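Local coordinates for protein alpha-1,2-mannosidase (Bacteroides thetaiotaomicron, PDB 2WW2) that probably hydrolyses alpha-mannosidic linkages with inversion of configuration, as a calcium-dependent glycoside hydrolase of family GH92, at residues 424-436 and 441-455. Numbering follows the deposited sequence.
Sequences RDGFEYYDKLGYV and VPEATAKTLEYAYAD
V441 opens the contact by setting its CB 3.5 Å from CG1 of V436, the two valines crossing at about a right angle, while its CG1 lies against the carboxylate of D425. One turn into the helix, K447 runs extended beyond CG and gives NZ to the anti lone pair of D425 OD2 at 2.7 Å, a salt bridge; NZ also donates to P442 O, and R415 pairs with the other oxygen of D425. T448 OG1 donates back to A444 O and receives the backbone N-H of V436 at 2.8 Å in a nearly straight bond. Y451 meets several side chains: its OH donates to D425 O in the carbonyl plane (2.7 Å), its edge meets the face of Y430, and one face carries R424. R424 CG sits 3.6 Å from the Y451 ring centroid, a CH-pi contact, and the bend at chi3 (-79°) turns the guanidinium flat over the ring's CB end, planes 7° apart. D455 closes the series: R424 grips it end-on, NH1 reaching OD2 and NH2 reaching OD1 (both 2.9 Å), and Y430 OH donates to OD2 from the anti side. A leucine in place of R424 would probably leave the buried D455 carboxylate without its countercharge, Y430 OH its remaining partner across the contact, and strip the guanidinium from Y451. Salt bridges at two places thus fasten the R424-F427 turn and helix 427-433 to helix 444-465 (segment axes at 69°) in the helical catalytic domain, and pairing of D425 and buried D455 is consistent with both staying ionised.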
loop_
_atom_site.group_PDB
_atom_site.type_symbol
_atom_site.label_atom_id
_atom_site.label_comp_id
_atom_site.label_asym_id
_atom_site.label_seq_id
_atom_site.Cartn_x
_atom_site.Cartn_y
_atom_site.Cartn_z
ATOM N N ARG A 424 -3.112 37.226 6.625
ATOM C CA ARG A 424 -2.591 36.114 7.407
ATOM C C ARG A 424 -3.647 35.486 8.314
ATOM O O ARG A 424 -3.907 35.961 9.417
ATOM C CB ARG A 424 -1.387 36.558 8.255
ATOM C CG ARG A 424 -0.756 35.415 9.074
ATOM C CD ARG A 424 0.562 35.859 9.744
ATOM N NE ARG A 424 1.662 35.842 8.781
ATOM C CZ ARG A 424 2.956 35.763 9.108
ATOM N NH1 ARG A 424 3.336 35.722 10.387
ATOM N NH2 ARG A 424 3.872 35.731 8.151
ATOM N N ASP A 425 -4.246 34.400 7.847
ATOM C CA ASP A 425 -5.234 33.702 8.660
ATOM C C ASP A 425 -4.566 33.194 9.947
ATOM O O ASP A 425 -3.522 32.526 9.903
ATOM C CB ASP A 425 -5.815 32.530 7.863
ATOM C CG ASP A 425 -7.086 31.978 8.485
ATOM O OD1 ASP A 425 -7.784 32.740 9.196
ATOM O OD2 ASP A 425 -7.389 30.787 8.254
ATOM N N GLY A 426 -5.169 33.517 11.083
ATOM C CA GLY A 426 -4.636 33.088 12.373
ATOM C C GLY A 426 -3.515 33.945 12.946
ATOM O O GLY A 426 -2.802 33.498 13.836
ATOM N N PHE A 427 -3.356 35.175 12.463
ATOM C CA PHE A 427 -2.174 35.955 12.857
ATOM C C PHE A 427 -2.176 36.272 14.346
ATOM O O PHE A 427 -1.120 36.344 14.974
ATOM C CB PHE A 427 -2.005 37.233 12.013
ATOM C CG PHE A 427 -3.010 38.286 12.304
ATOM C CD1 PHE A 427 -2.764 39.236 13.281
ATOM C CD2 PHE A 427 -4.210 38.324 11.615
ATOM C CE1 PHE A 427 -3.693 40.210 13.556
ATOM C CE2 PHE A 427 -5.139 39.297 11.881
ATOM C CZ PHE A 427 -4.881 40.245 12.859
ATOM N N GLU A 428 -3.362 36.450 14.913
ATOM C CA GLU A 428 -3.446 36.790 16.328
ATOM C C GLU A 428 -2.899 35.648 17.177
ATOM O O GLU A 428 -2.058 35.873 18.043
ATOM C CB GLU A 428 -4.881 37.119 16.730
ATOM C CG GLU A 428 -5.518 38.214 15.907
ATOM C CD GLU A 428 -6.422 37.691 14.781
ATOM O OE1 GLU A 428 -6.070 36.689 14.084
ATOM O OE2 GLU A 428 -7.505 38.307 14.607
ATOM N N TYR A 429 -3.367 34.423 16.926
ATOM C CA TYR A 429 -2.834 33.250 17.621
ATOM C C TYR A 429 -1.329 33.113 17.394
ATOM O O TYR A 429 -0.566 32.862 18.310
ATOM C CB TYR A 429 -3.480 31.970 17.083
ATOM C CG TYR A 429 -4.858 31.637 17.628
ATOM C CD1 TYR A 429 -5.083 31.529 18.994
ATOM C CD2 TYR A 429 -5.918 31.386 16.762
ATOM C CE1 TYR A 429 -6.340 31.213 19.482
ATOM C CE2 TYR A 429 -7.165 31.056 17.234
ATOM C CZ TYR A 429 -7.371 30.981 18.593
ATOM O OH TYR A 429 -8.618 30.651 19.054
ATOM N N TYR A 430 -0.916 33.203 16.137
ATOM C CA TYR A 430 0.497 33.002 15.793
ATOM C C TYR A 430 1.402 33.972 16.563
ATOM O O TYR A 430 2.456 33.579 17.072
ATOM C CB TYR A 430 0.655 33.177 14.285
ATOM C CG TYR A 430 2.061 33.101 13.741
ATOM C CD1 TYR A 430 2.588 31.889 13.318
ATOM C CD2 TYR A 430 2.850 34.252 13.608
ATOM C CE1 TYR A 430 3.863 31.812 12.786
ATOM C CE2 TYR A 430 4.140 34.182 13.064
ATOM C CZ TYR A 430 4.635 32.957 12.659
ATOM O OH TYR A 430 5.899 32.834 12.112
ATOM N N ASP A 431 0.995 35.236 16.631
ATOM C CA ASP A 431 1.791 36.251 17.329
ATOM C C ASP A 431 1.842 35.962 18.832
ATOM O O ASP A 431 2.862 36.179 19.486
ATOM C CB ASP A 431 1.228 37.660 17.082
ATOM C CG ASP A 431 1.564 38.195 15.678
ATOM O OD1 ASP A 431 2.457 37.639 15.019
ATOM O OD2 ASP A 431 0.933 39.174 15.246
ATOM N N LYS A 432 0.738 35.462 19.373
ATOM C CA LYS A 432 0.661 35.206 20.814
ATOM C C LYS A 432 1.362 33.910 21.206
ATOM O O LYS A 432 2.053 33.846 22.217
ATOM C CB LYS A 432 -0.801 35.148 21.254
ATOM C CG LYS A 432 -1.003 34.815 22.750
ATOM N N LEU A 433 1.168 32.871 20.405
ATOM C CA LEU A 433 1.542 31.519 20.805
ATOM C C LEU A 433 2.833 31.028 20.177
ATOM O O LEU A 433 3.444 30.103 20.687
ATOM C CB LEU A 433 0.434 30.535 20.416
ATOM C CG LEU A 433 -0.968 30.688 20.991
ATOM C CD1 LEU A 433 -1.890 29.621 20.380
ATOM C CD2 LEU A 433 -0.940 30.603 22.534
ATOM N N GLY A 434 3.233 31.616 19.050
ATOM C CA GLY A 434 4.400 31.122 18.316
ATOM C C GLY A 434 4.038 30.085 17.262
ATOM O O GLY A 434 4.924 29.505 16.603
ATOM N N TYR A 435 2.737 29.838 17.099
ATOM C CA TYR A 435 2.249 28.893 16.079
ATOM C C TYR A 435 0.762 29.130 15.910
ATOM O O TYR A 435 0.126 29.745 16.780
ATOM C CB TYR A 435 2.506 27.426 16.485
ATOM C CG TYR A 435 1.761 27.025 17.744
ATOM C CD1 TYR A 435 0.462 26.523 17.683
ATOM C CD2 TYR A 435 2.348 27.180 18.999
ATOM C CE1 TYR A 435 -0.224 26.183 18.836
ATOM C CE2 TYR A 435 1.670 26.835 20.152
ATOM C CZ TYR A 435 0.387 26.342 20.068
ATOM O OH TYR A 435 -0.294 26.001 21.230
ATOM N N VAL A 436 0.204 28.643 14.804
ATOM C CA VAL A 436 -1.234 28.679 14.593
ATOM C C VAL A 436 -1.838 27.367 15.106
ATOM O O VAL A 436 -1.348 26.281 14.744
ATOM C CB VAL A 436 -1.598 28.845 13.098
ATOM C CG1 VAL A 436 -3.104 29.003 12.930
ATOM C CG2 VAL A 436 -0.842 30.034 12.486
ATOM N N VAL A 441 -7.889 26.747 13.772
ATOM C CA VAL A 441 -7.699 27.273 12.419
ATOM C C VAL A 441 -7.405 26.112 11.480
ATOM O O VAL A 441 -6.520 25.310 11.754
ATOM C CB VAL A 441 -6.516 28.285 12.376
ATOM C CG1 VAL A 441 -6.321 28.834 10.963
ATOM C CG2 VAL A 441 -6.728 29.429 13.374
ATOM N N PRO A 442 -8.163 25.995 10.377
ATOM C CA PRO A 442 -7.889 24.945 9.392
ATOM C C PRO A 442 -6.455 25.011 8.869
ATOM O O PRO A 442 -5.932 26.103 8.646
ATOM C CB PRO A 442 -8.848 25.277 8.242
ATOM C CG PRO A 442 -9.980 26.010 8.894
ATOM C CD PRO A 442 -9.362 26.780 10.046
ATOM N N GLU A 443 -5.824 23.856 8.681
ATOM C CA GLU A 443 -4.507 23.812 8.048
ATOM C C GLU A 443 -3.420 24.573 8.824
ATOM O O GLU A 443 -2.458 25.071 8.254
ATOM C CB GLU A 443 -4.621 24.296 6.594
ATOM C CG GLU A 443 -5.559 23.396 5.796
ATOM C CD GLU A 443 -5.944 23.951 4.430
ATOM O OE1 GLU A 443 -5.096 24.534 3.720
ATOM O OE2 GLU A 443 -7.118 23.767 4.053
ATOM N N ALA A 444 -3.565 24.591 10.143
ATOM C CA ALA A 444 -2.772 25.438 11.017
ATOM C C ALA A 444 -1.265 25.183 10.962
ATOM O O ALA A 444 -0.477 26.113 11.071
ATOM C CB ALA A 444 -3.266 25.287 12.474
ATOM N N THR A 445 -0.862 23.923 10.850
ATOM C CA THR A 445 0.555 23.624 10.914
ATOM C C THR A 445 1.228 24.041 9.605
ATOM O O THR A 445 2.298 24.667 9.615
ATOM C CB THR A 445 0.795 22.139 11.233
ATOM O OG1 THR A 445 0.372 21.881 12.581
ATOM C CG2 THR A 445 2.273 21.814 11.111
ATOM N N ALA A 446 0.594 23.703 8.479
ATOM C CA ALA A 446 1.118 24.143 7.178
ATOM C C ALA A 446 1.188 25.681 7.157
ATOM O O ALA A 446 2.177 26.253 6.686
ATOM C CB ALA A 446 0.265 23.603 6.036
ATOM N N LYS A 447 0.166 26.356 7.696
ATOM C CA LYS A 447 0.216 27.818 7.767
ATOM C C LYS A 447 1.385 28.323 8.620
ATOM O O LYS A 447 2.113 29.231 8.204
ATOM C CB LYS A 447 -1.112 28.403 8.273
ATOM C CG LYS A 447 -2.243 28.297 7.226
ATOM C CD LYS A 447 -3.632 28.573 7.835
ATOM C CE LYS A 447 -4.701 28.625 6.716
ATOM N NZ LYS A 447 -6.097 28.694 7.215
ATOM N N THR A 448 1.552 27.750 9.814
ATOM C CA THR A 448 2.643 28.155 10.691
ATOM C C THR A 448 3.976 28.048 9.946
ATOM O O THR A 448 4.829 28.949 10.019
ATOM C CB THR A 448 2.709 27.249 11.944
ATOM O OG1 THR A 448 1.474 27.324 12.661
ATOM C CG2 THR A 448 3.834 27.690 12.876
ATOM N N LEU A 449 4.176 26.935 9.251
ATOM C CA LEU A 449 5.429 26.732 8.526
ATOM C C LEU A 449 5.629 27.746 7.387
ATOM O O LEU A 449 6.732 28.275 7.190
ATOM C CB LEU A 449 5.538 25.272 8.034
ATOM C CG LEU A 449 5.594 24.233 9.169
ATOM C CD1 LEU A 449 5.233 22.808 8.690
ATOM C CD2 LEU A 449 6.957 24.217 9.890
ATOM N N GLU A 450 4.571 28.037 6.645
ATOM C CA GLU A 450 4.654 29.062 5.603
ATOM C C GLU A 450 4.930 30.442 6.226
ATOM O O GLU A 450 5.686 31.247 5.678
ATOM C CB GLU A 450 3.341 29.109 4.799
ATOM C CG GLU A 450 3.012 27.820 4.015
ATOM C CD GLU A 450 3.753 27.711 2.682
ATOM O OE1 GLU A 450 4.269 28.750 2.216
ATOM O OE2 GLU A 450 3.826 26.586 2.090
ATOM N N TYR A 451 4.323 30.712 7.371
ATOM C CA TYR A 451 4.485 32.022 8.008
ATOM C C TYR A 451 5.892 32.249 8.582
ATOM O O TYR A 451 6.410 33.373 8.528
ATOM C CB TYR A 451 3.476 32.219 9.138
ATOM C CG TYR A 451 2.009 32.164 8.744
ATOM C CD1 TYR A 451 1.606 32.240 7.410
ATOM C CD2 TYR A 451 1.033 32.037 9.720
ATOM C CE1 TYR A 451 0.251 32.179 7.073
ATOM C CE2 TYR A 451 -0.321 31.989 9.397
ATOM C CZ TYR A 451 -0.699 32.055 8.072
ATOM O OH TYR A 451 -2.032 31.999 7.744
ATOM N N ALA A 452 6.490 31.213 9.163
ATOM C CA ALA A 452 7.854 31.344 9.700
ATOM C C ALA A 452 8.825 31.727 8.566
ATOM O O ALA A 452 9.740 32.534 8.741
ATOM C CB ALA A 452 8.289 30.045 10.374
ATOM N N TYR A 453 8.600 31.154 7.391
ATOM C CA TYR A 453 9.384 31.500 6.202
ATOM C C TYR A 453 9.148 32.949 5.737
ATOM O O TYR A 453 10.106 33.694 5.432
ATOM C CB TYR A 453 9.059 30.526 5.058
ATOM C CG TYR A 453 9.603 30.995 3.710
ATOM C CD1 TYR A 453 10.968 31.070 3.476
ATOM C CD2 TYR A 453 8.734 31.371 2.674
ATOM C CE1 TYR A 453 11.465 31.497 2.243
ATOM C CE2 TYR A 453 9.217 31.804 1.455
ATOM C CZ TYR A 453 10.578 31.855 1.241
ATOM O OH TYR A 453 11.059 32.296 0.040
ATOM N N ALA A 454 7.884 33.353 5.663
ATOM C CA ALA A 454 7.578 34.711 5.227
ATOM C C ALA A 454 8.158 35.705 6.231
ATOM O O ALA A 454 8.641 36.771 5.858
ATOM C CB ALA A 454 6.052 34.919 5.098
ATOM N N ASP A 455 8.103 35.361 7.509
ATOM C CA ASP A 455 8.651 36.256 8.511
ATOM C C ASP A 455 10.176 36.359 8.375
ATOM O O ASP A 455 10.756 37.438 8.554
ATOM C CB ASP A 455 8.239 35.800 9.917
ATOM C CG ASP A 455 6.760 36.015 10.178
ATOM O OD1 ASP A 455 6.174 36.929 9.534
ATOM O OD2 ASP A 455 6.182 35.295 11.031
HETATM O O HOH W 1 -0.736 23.652 14.727
#